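GlcNAc-alpha-1,4-Gal-releasing endo-beta-galactosidase (Clostridium perfringens, PDB 1UPS) probably hydrolyses O-glycosyl bonds as a calcium-binding family 16 glycosidase, an endo-beta-galactosidase that releases GlcNAc-alpha-1,4-Gal. Local coordinates at residues Y292-R297 with A325-E330; H392-E397 with Y409-W414; S367-E372 with V382-P387. All blocks are in the same frame, centred on the assembly; numbering follows the deposited sequence.

Contact 1 of 3, residues Y292-R297 with A325-E330; sequences YLIRNR and AKWSKE
Ile294 meets the indole of Trp327 because both side chains leave the backbone with CG1 or CG opposite the carbonyl carbon (chi1 -57° and -55°). The rest of Ile294 is extended and carries CD1 over one face of the five-membered ring, 3.8 Å from its centroid. This is a CH-pi contact, and the two side chains cross at about a right angle. Strands 291-296 and 327-332 belong to the C-terminal part of the chain, whose short strands and hairpins are consistent with a ricin-type beta-trefoil. Within the contact, residues 292-296 and 327-330 cross at 99° and share a single antiparallel bridge. Tyr292 and Trp327 form its hydrogen-bonded pair: Tyr292 N to Trp327 O and Trp327 N to Tyr292 O are both 2.8 Å. Tyr292 O also lies in the plane of the indole, 3.4 Å from Trp327 CD1. The indole therefore has a carbonyl at its edge and a methyl over one face, while Trp327 NE1 bonds to Leu303 O. Next to the bridge, Leu293 CD2 packs 4.1 Å from Ala325 CB. Lys329 crosses the Tyr292 side chain at about a right angle, and its CD lies 3.6 Å from Tyr292 CE2. Its NZ is too far from the ring for more than weak attraction; it bonds to Glu372 and to Tyr239 of the large antiparallel sheet. Beside the bridge, a water joins the two backbones: it accepts from Ile294 N at 2.9 Å and donates to Ala325 O at 2.8 Å.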
loop_
_atom_site.group_PDB
_atom_site.type_symbol
_atom_site.label_atom_id
_atom_site.label_comp_id
_atom_site.label_asym_id
_atom_site.label_seq_id
_atom_site.Cartn_x
_atom_site.Cartn_y
_atom_site.Cartn_z
ATOM N N TYR A 292 -5.964 11.931 19.562
ATOM C CA TYR A 292 -6.274 10.508 19.773
ATOM C C TYR A 292 -6.187 10.105 21.231
ATOM O O TYR A 292 -5.294 10.560 21.969
ATOM C CB TYR A 292 -5.288 9.622 19.010
ATOM C CG TYR A 292 -5.260 9.865 17.536
ATOM C CD1 TYR A 292 -6.076 9.123 16.670
ATOM C CD2 TYR A 292 -4.395 10.822 16.990
ATOM C CE1 TYR A 292 -6.052 9.356 15.273
ATOM C CE2 TYR A 292 -4.364 11.060 15.609
ATOM C CZ TYR A 292 -5.191 10.326 14.765
ATOM O OH TYR A 292 -5.151 10.569 13.408
ATOM N N LEU A 293 -7.091 9.209 21.638
ATOM C CA LEU A 293 -6.869 8.417 22.852
ATOM C C LEU A 293 -6.131 7.171 22.371
ATOM O O LEU A 293 -6.239 6.812 21.192
ATOM C CB LEU A 293 -8.199 8.009 23.495
ATOM C CG LEU A 293 -9.114 9.140 23.970
ATOM C CD1 LEU A 293 -10.456 8.576 24.428
ATOM C CD2 LEU A 293 -8.427 9.918 25.098
ATOM N N ILE A 294 -5.369 6.525 23.256
ATOM C CA ILE A 294 -4.635 5.305 22.895
ATOM C C ILE A 294 -4.937 4.228 23.930
ATOM O O ILE A 294 -4.583 4.368 25.099
ATOM C CB ILE A 294 -3.102 5.572 22.827
ATOM C CG1 ILE A 294 -2.786 6.698 21.829
ATOM C CG2 ILE A 294 -2.370 4.296 22.391
ATOM C CD1 ILE A 294 -1.289 7.109 21.792
ATOM N N ARG A 295 -5.593 3.166 23.485
ATOM C CA ARG A 295 -6.090 2.134 24.387
ATOM C C ARG A 295 -5.387 0.795 24.153
ATOM O O ARG A 295 -5.209 0.374 23.001
ATOM C CB ARG A 295 -7.593 1.967 24.165
ATOM C CG ARG A 295 -8.292 1.058 25.194
ATOM C CD ARG A 295 -9.785 0.829 24.897
ATOM N NE ARG A 295 -10.493 0.579 26.156
ATOM C CZ ARG A 295 -11.770 0.205 26.277
ATOM N NH1 ARG A 295 -12.545 0.026 25.207
ATOM N NH2 ARG A 295 -12.270 -0.000 27.488
ATOM N N ASN A 296 -5.019 0.129 25.248
ATOM C CA ASN A 296 -4.414 -1.203 25.191
ATOM C C ASN A 296 -5.439 -2.299 24.902
ATOM O O ASN A 296 -6.530 -2.318 25.492
ATOM C CB ASN A 296 -3.705 -1.517 26.516
ATOM C CG ASN A 296 -2.834 -2.764 26.422
ATOM O OD1 ASN A 296 -3.257 -3.878 26.788
ATOM N ND2 ASN A 296 -1.630 -2.594 25.886
ATOM N N ARG A 297 -5.108 -3.216 23.998
ATOM C CA ARG A 297 -6.063 -4.279 23.669
ATOM C C ARG A 297 -6.337 -5.241 24.836
ATOM O O ARG A 297 -7.496 -5.625 25.103
ATOM C CB ARG A 297 -5.636 -5.064 22.422
ATOM C CG ARG A 297 -6.674 -6.138 22.019
ATOM C CD ARG A 297 -6.265 -6.940 20.780
ATOM N NE ARG A 297 -7.353 -7.798 20.316
ATOM C CZ ARG A 297 -7.302 -8.585 19.245
ATOM N NH1 ARG A 297 -6.206 -8.632 18.490
ATOM N NH2 ARG A 297 -8.381 -9.325 18.917
ATOM N N ALA A 325 -4.554 12.516 28.538
ATOM C CA ALA A 325 -4.726 11.249 27.803
ATOM C C ALA A 325 -4.890 11.466 26.304
ATOM O O ALA A 325 -5.180 10.525 25.575
ATOM C CB ALA A 325 -5.944 10.479 28.354
ATOM N N LYS A 326 -4.700 12.704 25.849
ATOM C CA LYS A 326 -4.885 13.040 24.441
ATOM C C LYS A 326 -3.538 13.193 23.741
ATOM O O LYS A 326 -2.624 13.835 24.285
ATOM C CB LYS A 326 -5.728 14.310 24.288
ATOM C CG LYS A 326 -7.178 14.135 24.765
ATOM C CD LYS A 326 -7.998 15.383 24.476
ATOM C CE LYS A 326 -9.417 15.287 25.068
ATOM N NZ LYS A 326 -10.098 16.607 24.902
ATOM N N TRP A 327 -3.439 12.592 22.552
ATOM C CA TRP A 327 -2.174 12.469 21.797
ATOM C C TRP A 327 -2.300 12.954 20.354
ATOM O O TRP A 327 -3.374 12.900 19.773
ATOM C CB TRP A 327 -1.697 10.997 21.794
ATOM C CG TRP A 327 -1.563 10.437 23.175
ATOM C CD1 TRP A 327 -2.562 9.942 23.952
ATOM C CD2 TRP A 327 -0.368 10.372 23.967
ATOM N NE1 TRP A 327 -2.069 9.545 25.173
ATOM C CE2 TRP A 327 -0.720 9.800 25.210
ATOM C CE3 TRP A 327 0.979 10.716 23.739
ATOM C CZ2 TRP A 327 0.212 9.569 26.230
ATOM C CZ3 TRP A 327 1.916 10.491 24.759
ATOM C CH2 TRP A 327 1.522 9.910 25.984
ATOM N N SER A 328 -1.182 13.411 19.782
ATOM C CA SER A 328 -1.101 13.838 18.384
ATOM C C SER A 328 -0.073 12.957 17.699
ATOM O O SER A 328 0.835 12.422 18.350
ATOM C CB SER A 328 -0.591 15.287 18.277
ATOM O OG SER A 328 -1.555 16.222 18.707
ATOM N N LYS A 329 -0.204 12.827 16.385
ATOM C CA LYS A 329 0.824 12.182 15.578
ATOM C C LYS A 329 1.541 13.177 14.680
ATOM O O LYS A 329 0.941 14.120 14.158
ATOM C CB LYS A 329 0.240 11.066 14.721
ATOM C CG LYS A 329 -0.534 10.026 15.501
ATOM C CD LYS A 329 -1.412 9.194 14.564
ATOM C CE LYS A 329 -0.644 8.029 14.017
ATOM N NZ LYS A 329 -1.424 7.341 12.945
ATOM N N GLU A 330 2.836 12.941 14.507
ATOM C CA GLU A 330 3.642 13.696 13.568
ATOM C C GLU A 330 4.461 12.689 12.792
ATOM O O GLU A 330 4.727 11.586 13.281
ATOM C CB GLU A 330 4.554 14.664 14.305
ATOM C CG GLU A 330 3.823 15.869 14.871
ATOM C CD GLU A 330 4.697 16.744 15.741
ATOM O OE1 GLU A 330 5.907 16.855 15.465
ATOM O OE2 GLU A 330 4.163 17.343 16.693
HETATM O O HOH W 1 -5.208 7.754 25.825
#

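Contact 2 of 3, residues H392-E397 with Y409-W414; sequences HTESYE and YWTSQW
Tyr409 sets its ring beside the carboxylate of Glu394. The two planes are 65° apart, and Tyr409 CD2 is 3.5 Å from Glu394 OE2. The carbonyl oxygen of Tyr409 accepts from both the N and the OG of Ser412, which fixes the start of the 3-10 turn 410-412. Trp410 turns outward to a cation-pi partner, Arg297. Thr411 has the largest share of the contact. Its OG1 sits between the backbone N and the carbonyl carbon (chi1 55°) and donates to Glu394 OE2 at 2.6 Å. The bond uses the anti lone pair of OE2. A water also donates to that oxygen and accepts from Thr411 N, so OE2 has two donors. The methyl CG2 also lies against Glu394 OE2, and is 3.3 Å from Tyr396 OH. Segment 392-397 follows strand 390-392, and segment 409-414 leads into strand 414-419, in what is consistent with a ricin-type beta-trefoil. Thr411 O accepts from Thr393 N at 3.0 Å, with the donor well above the carbonyl plane. Asn296 ND2, on strand 291-296, donates to the same oxygen. Ser412 CB packs 3.7 Å from His392 CB. The imidazole itself turns back to its own segment. Its ND1 accepts from Glu394 N in the ring plane, nearly straight (171°), so ND1 is probably unprotonated. This helps hold the type I turn 393-396 in position. Trp414 presents its six-membered edge, with CH2 3.9 Å from Thr393 CG2, while NE1 bonds to Ile391 O.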
loop_
_atom_site.group_PDB
_atom_site.type_symbol
_atom_site.label_atom_id
_atom_site.label_comp_id
_atom_site.label_asym_id
_atom_site.label_seq_id
_atom_site.Cartn_x
_atom_site.Cartn_y
_atom_site.Cartn_z
ATOM N N HIS A 392 4.642 -1.852 24.749
ATOM C CA HIS A 392 3.801 -2.918 25.336
ATOM C C HIS A 392 3.625 -2.745 26.843
ATOM O O HIS A 392 4.317 -1.928 27.468
ATOM C CB HIS A 392 4.384 -4.319 25.047
ATOM C CG HIS A 392 5.642 -4.611 25.808
ATOM N ND1 HIS A 392 5.639 -5.044 27.122
ATOM C CD2 HIS A 392 6.947 -4.496 25.453
ATOM C CE1 HIS A 392 6.887 -5.195 27.537
ATOM N NE2 HIS A 392 7.700 -4.870 26.543
ATOM N N THR A 393 2.690 -3.504 27.423
ATOM C CA THR A 393 2.553 -3.561 28.891
ATOM C C THR A 393 2.521 -5.011 29.385
ATOM O O THR A 393 1.687 -5.376 30.214
ATOM C CB THR A 393 1.306 -2.769 29.445
ATOM O OG1 THR A 393 0.089 -3.351 28.942
ATOM C CG2 THR A 393 1.282 -1.325 28.937
ATOM N N GLU A 394 3.433 -5.838 28.884
ATOM C CA GLU A 394 3.405 -7.272 29.180
ATOM C C GLU A 394 3.723 -7.613 30.650
ATOM O O GLU A 394 3.415 -8.722 31.099
ATOM C CB GLU A 394 4.308 -8.057 28.207
ATOM C CG GLU A 394 4.299 -9.591 28.345
ATOM C CD GLU A 394 2.926 -10.261 28.229
ATOM O OE1 GLU A 394 2.778 -11.416 28.720
ATOM O OE2 GLU A 394 1.990 -9.663 27.651
ATOM N N SER A 395 4.337 -6.681 31.388
ATOM C CA SER A 395 4.546 -6.864 32.833
ATOM C C SER A 395 3.392 -6.292 33.668
ATOM O O SER A 395 3.326 -6.526 34.880
ATOM C CB SER A 395 5.878 -6.257 33.275
ATOM O OG SER A 395 6.950 -6.847 32.553
ATOM N N TYR A 396 2.486 -5.560 33.014
ATOM C CA TYR A 396 1.312 -4.968 33.677
ATOM C C TYR A 396 1.682 -4.211 34.953
ATOM O O TYR A 396 1.091 -4.441 36.032
ATOM C CB TYR A 396 0.278 -6.036 34.047
ATOM C CG TYR A 396 -0.199 -6.958 32.949
ATOM C CD1 TYR A 396 0.499 -8.135 32.635
ATOM C CD2 TYR A 396 -1.373 -6.681 32.248
ATOM C CE1 TYR A 396 0.035 -9.001 31.660
ATOM C CE2 TYR A 396 -1.848 -7.544 31.263
ATOM C CZ TYR A 396 -1.139 -8.704 30.976
ATOM O OH TYR A 396 -1.616 -9.575 30.018
ATOM N N GLU A 397 2.644 -3.297 34.829
ATOM C CA GLU A 397 3.168 -2.563 35.985
ATOM C C GLU A 397 2.501 -1.199 36.193
ATOM O O GLU A 397 2.919 -0.435 37.079
ATOM C CB GLU A 397 4.679 -2.368 35.842
ATOM C CG GLU A 397 5.474 -3.674 35.902
ATOM C CD GLU A 397 6.976 -3.468 35.758
ATOM O OE1 GLU A 397 7.404 -2.360 35.357
ATOM O OE2 GLU A 397 7.730 -4.427 36.041
ATOM N N TYR A 409 0.964 -10.743 20.883
ATOM C CA TYR A 409 0.697 -10.405 22.293
ATOM C C TYR A 409 -0.214 -9.180 22.391
ATOM O O TYR A 409 0.155 -8.098 21.949
ATOM C CB TYR A 409 2.004 -10.164 23.087
ATOM C CG TYR A 409 2.608 -11.444 23.637
ATOM C CD1 TYR A 409 2.662 -12.609 22.853
ATOM C CD2 TYR A 409 3.101 -11.504 24.939
ATOM C CE1 TYR A 409 3.197 -13.790 23.361
ATOM C CE2 TYR A 409 3.642 -12.687 25.461
ATOM C CZ TYR A 409 3.685 -13.829 24.660
ATOM O OH TYR A 409 4.206 -15.003 25.162
ATOM N N TRP A 410 -1.393 -9.351 22.977
ATOM C CA TRP A 410 -2.364 -8.256 23.036
ATOM C C TRP A 410 -1.895 -7.072 23.899
ATOM O O TRP A 410 -2.345 -5.946 23.695
ATOM C CB TRP A 410 -3.714 -8.755 23.530
ATOM C CG TRP A 410 -4.492 -9.631 22.574
ATOM C CD1 TRP A 410 -4.051 -10.230 21.419
ATOM C CD2 TRP A 410 -5.861 -10.003 22.717
ATOM N NE1 TRP A 410 -5.071 -10.954 20.844
ATOM C CE2 TRP A 410 -6.195 -10.827 21.620
ATOM C CE3 TRP A 410 -6.850 -9.721 23.675
ATOM C CZ2 TRP A 410 -7.475 -11.366 21.448
ATOM C CZ3 TRP A 410 -8.129 -10.260 23.502
ATOM C CH2 TRP A 410 -8.425 -11.071 22.399
ATOM N N THR A 411 -0.977 -7.299 24.844
ATOM C CA THR A 411 -0.408 -6.168 25.590
ATOM C C THR A 411 0.449 -5.264 24.705
ATOM O O THR A 411 0.821 -4.162 25.131
ATOM C CB THR A 411 0.457 -6.635 26.760
ATOM O OG1 THR A 411 1.459 -7.532 26.262
ATOM C CG2 THR A 411 -0.367 -7.483 27.758
ATOM N N SER A 412 0.799 -5.729 23.504
ATOM C CA SER A 412 1.554 -4.888 22.566
ATOM C C SER A 412 0.692 -4.293 21.439
ATOM O O SER A 412 1.225 -3.680 20.489
ATOM C CB SER A 412 2.748 -5.662 21.952
ATOM O OG SER A 412 2.323 -6.580 20.940
ATOM N N GLN A 413 -0.620 -4.476 21.539
ATOM C CA GLN A 413 -1.547 -4.051 20.497
ATOM C C GLN A 413 -2.389 -2.892 21.028
ATOM O O GLN A 413 -2.874 -2.950 22.176
ATOM C CB GLN A 413 -2.443 -5.224 20.074
ATOM C CG GLN A 413 -1.672 -6.322 19.361
ATOM C CD GLN A 413 -2.564 -7.430 18.811
ATOM O OE1 GLN A 413 -3.793 -7.295 18.757
ATOM N NE2 GLN A 413 -1.941 -8.534 18.386
ATOM N N TRP A 414 -2.528 -1.856 20.196
ATOM C CA TRP A 414 -3.106 -0.567 20.606
ATOM C C TRP A 414 -4.181 -0.089 19.648
ATOM O O TRP A 414 -4.128 -0.361 18.446
ATOM C CB TRP A 414 -2.003 0.494 20.665
ATOM C CG TRP A 414 -0.924 0.099 21.588
ATOM C CD1 TRP A 414 0.227 -0.578 21.267
ATOM C CD2 TRP A 414 -0.903 0.282 22.997
ATOM N NE1 TRP A 414 0.983 -0.786 22.395
ATOM C CE2 TRP A 414 0.310 -0.272 23.476
ATOM C CE3 TRP A 414 -1.768 0.896 23.914
ATOM C CZ2 TRP A 414 0.666 -0.245 24.828
ATOM C CZ3 TRP A 414 -1.417 0.924 25.251
ATOM C CH2 TRP A 414 -0.213 0.355 25.701
HETATM O O HOH W 2 -0.363 -10.161 25.902
#

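Contact 3 of 3, residues S367-E372 with V382-P387; sequences SAQWSE and VNRWKP
Ser371 and Val382 are joined by two backbone hydrogen bonds, Ser371 N to Val382 O at 2.7 Å and Val382 N to Ser371 O at 2.9 Å. They form the hydrogen-bonded pair of an antiparallel beta hairpin, strands 370-375 and 378-383. Trp370 and Asn383 are the neighbouring non-hydrogen-bonded pair, and their side chains share the other face. Beyond them Arg384 N donates to Gln369 O, so backbone pairing goes on where strand 378-383 has ended. Two further bonds come from side chains. Gln369 and Arg384 lie side by side and point the same way. Arg384 NH1 donates to a lone pair of Gln369 OE1 at 2.8 Å, in the guanidinium plane. NH1 also has a salt bridge to Asp333. Asn383 holds its CG opposite the backbone N (chi1 -166°) and sends ND2 to Ser367 O at 3.0 Å, from above the carbonyl plane. Its OD1 accepts from Lys386 N, an Asx motif that shapes the turn after the strand. A water joins Ser371 OG to Asn383 O. Packing centres on the rings. Asn383 ND2 sits over one face of the Trp370 indole, 3.4 Å from CH2, with amide and ring planes 77° apart. Ser367 CB lies 3.5 Å from Trp385 CE3. Both polar atoms of the buried Asn383 amide thus have backbone partners, which fix its rotation: ND2 ties down the 3-10 turn before one strand, and OD1 holds the turn after the other.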
loop_
_atom_site.group_PDB
_atom_site.type_symbol
_atom_site.label_atom_id
_atom_site.label_comp_id
_atom_site.label_asym_id
_atom_site.label_seq_id
_atom_site.Cartn_x
_atom_site.Cartn_y
_atom_site.Cartn_z
ATOM N N SER A 367 15.224 7.365 18.271
ATOM C CA SER A 367 14.610 6.773 19.470
ATOM C C SER A 367 13.190 7.288 19.692
ATOM O O SER A 367 12.426 6.696 20.460
ATOM C CB SER A 367 15.449 7.047 20.724
ATOM O OG SER A 367 15.257 8.359 21.215
ATOM N N ALA A 368 12.846 8.390 19.023
ATOM C CA ALA A 368 11.504 8.986 19.151
ATOM C C ALA A 368 10.626 8.721 17.921
ATOM O O ALA A 368 9.516 9.266 17.803
ATOM C CB ALA A 368 11.617 10.492 19.418
ATOM N N GLN A 369 11.102 7.865 17.026
ATOM C CA GLN A 369 10.363 7.560 15.804
ATOM C C GLN A 369 9.903 6.104 15.785
ATOM O O GLN A 369 10.636 5.206 16.214
ATOM C CB GLN A 369 11.225 7.854 14.589
ATOM C CG GLN A 369 11.571 9.328 14.460
ATOM C CD GLN A 369 12.436 9.584 13.257
ATOM O OE1 GLN A 369 12.537 8.726 12.381
ATOM N NE2 GLN A 369 13.069 10.758 13.202
ATOM N N TRP A 370 8.691 5.887 15.282
ATOM C CA TRP A 370 8.035 4.587 15.394
ATOM C C TRP A 370 7.417 4.112 14.075
ATOM O O TRP A 370 6.838 4.903 13.350
ATOM C CB TRP A 370 6.949 4.671 16.479
ATOM C CG TRP A 370 7.469 5.139 17.801
ATOM C CD1 TRP A 370 7.531 6.432 18.249
ATOM C CD2 TRP A 370 7.990 4.322 18.861
ATOM N NE1 TRP A 370 8.069 6.468 19.513
ATOM C CE2 TRP A 370 8.355 5.188 19.916
ATOM C CE3 TRP A 370 8.191 2.937 19.024
ATOM C CZ2 TRP A 370 8.917 4.724 21.117
ATOM C CZ3 TRP A 370 8.741 2.468 20.215
ATOM C CH2 TRP A 370 9.100 3.366 21.251
ATOM N N SER A 371 7.582 2.827 13.755
ATOM C CA SER A 371 6.845 2.200 12.656
ATOM C C SER A 371 5.472 1.756 13.152
ATOM O O SER A 371 5.367 1.156 14.218
ATOM C CB SER A 371 7.600 0.983 12.123
ATOM O OG SER A 371 8.869 1.343 11.609
ATOM N N GLU A 372 4.424 2.054 12.384
ATOM C CA GLU A 372 3.063 1.602 12.696
ATOM C C GLU A 372 2.754 0.313 11.948
ATOM O O GLU A 372 2.856 0.255 10.714
ATOM C CB GLU A 372 2.064 2.657 12.267
ATOM C CG GLU A 372 1.695 3.665 13.321
ATOM C CD GLU A 372 0.767 4.729 12.773
ATOM O OE1 GLU A 372 1.105 5.923 12.897
ATOM O OE2 GLU A 372 -0.297 4.373 12.212
ATOM N N VAL A 382 6.682 0.109 16.579
ATOM C CA VAL A 382 7.999 -0.533 16.604
ATOM C C VAL A 382 9.082 0.529 16.415
ATOM O O VAL A 382 9.003 1.339 15.489
ATOM C CB VAL A 382 8.110 -1.612 15.514
ATOM C CG1 VAL A 382 9.479 -2.235 15.526
ATOM C CG2 VAL A 382 7.024 -2.691 15.697
ATOM N N ASN A 383 10.064 0.561 17.314
ATOM C CA ASN A 383 11.011 1.684 17.332
ATOM C C ASN A 383 11.908 1.711 16.091
ATOM O O ASN A 383 12.267 0.656 15.568
ATOM C CB ASN A 383 11.852 1.635 18.603
ATOM C CG ASN A 383 12.585 2.917 18.851
ATOM O OD1 ASN A 383 13.792 3.004 18.624
ATOM N ND2 ASN A 383 11.860 3.945 19.295
ATOM N N ARG A 384 12.262 2.909 15.609
ATOM C CA ARG A 384 13.171 3.006 14.461
ATOM C C ARG A 384 14.625 2.736 14.872
ATOM O O ARG A 384 15.345 1.968 14.209
ATOM C CB ARG A 384 13.077 4.383 13.796
ATOM C CG ARG A 384 13.881 4.475 12.490
ATOM C CD ARG A 384 14.034 5.878 11.973
ATOM N NE ARG A 384 14.710 5.895 10.672
ATOM C CZ ARG A 384 14.744 6.946 9.858
ATOM N NH1 ARG A 384 14.169 8.089 10.213
ATOM N NH2 ARG A 384 15.381 6.859 8.691
ATOM N N TRP A 385 15.057 3.380 15.956
ATOM C CA TRP A 385 16.432 3.245 16.447
ATOM C C TRP A 385 16.723 1.797 16.835
ATOM O O TRP A 385 17.788 1.248 16.504
ATOM C CB TRP A 385 16.631 4.160 17.652
ATOM C CG TRP A 385 18.054 4.277 18.156
ATOM C CD1 TRP A 385 19.220 4.290 17.405
ATOM C CD2 TRP A 385 18.456 4.421 19.515
ATOM N NE1 TRP A 385 20.310 4.428 18.235
ATOM C CE2 TRP A 385 19.871 4.508 19.535
ATOM C CE3 TRP A 385 17.762 4.480 20.736
ATOM C CZ2 TRP A 385 20.593 4.652 20.723
ATOM C CZ3 TRP A 385 18.479 4.634 21.911
ATOM C CH2 TRP A 385 19.884 4.709 21.898
ATOM N N LYS A 386 15.758 1.180 17.519
ATOM C CA LYS A 386 15.889 -0.208 17.972
ATOM C C LYS A 386 14.728 -1.046 17.447
ATOM O O LYS A 386 13.749 -1.288 18.171
ATOM C CB LYS A 386 15.946 -0.274 19.509
ATOM C CG LYS A 386 17.072 0.541 20.177
ATOM C CD LYS A 386 18.466 -0.028 19.895
ATOM C CE LYS A 386 19.550 0.956 20.341
ATOM N NZ LYS A 386 20.912 0.562 19.868
ATOM N N PRO A 387 14.833 -1.493 16.194
ATOM C CA PRO A 387 13.701 -2.100 15.484
ATOM C C PRO A 387 13.199 -3.456 16.006
ATOM O O PRO A 387 12.209 -3.969 15.462
ATOM C CB PRO A 387 14.206 -2.189 14.037
ATOM C CG PRO A 387 15.667 -2.267 14.157
ATOM C CD PRO A 387 16.037 -1.412 15.339
HETATM O O HOH W 3 11.193 -0.008 12.913
#

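Overall arrangement
All three contacts lie in the C-terminal part of the chain, away from the calcium site. Contact 2 is mostly buried, though its tyrosines are exposed; contacts 1 and 3 are partly buried. Only contact 3 is a true hairpin pairing. Contact 1 crosses two strands from different two-stranded sheets, 291-296 with 414-419 and the hairpin 327-332 with 335-340, through one bridge and apolar packing. Contact 2 joins loops through one backbone bond and a hydroxyl, carboxylate and water group. The end of strand 291-296 and the residue after it link contacts 1 and 2: Asn296 bonds to Thr411 and Arg297 to Gln413. A salt bridge, Lys329 to Glu372, links contacts 1 and 3. Contacts 2 and 3 do not touch.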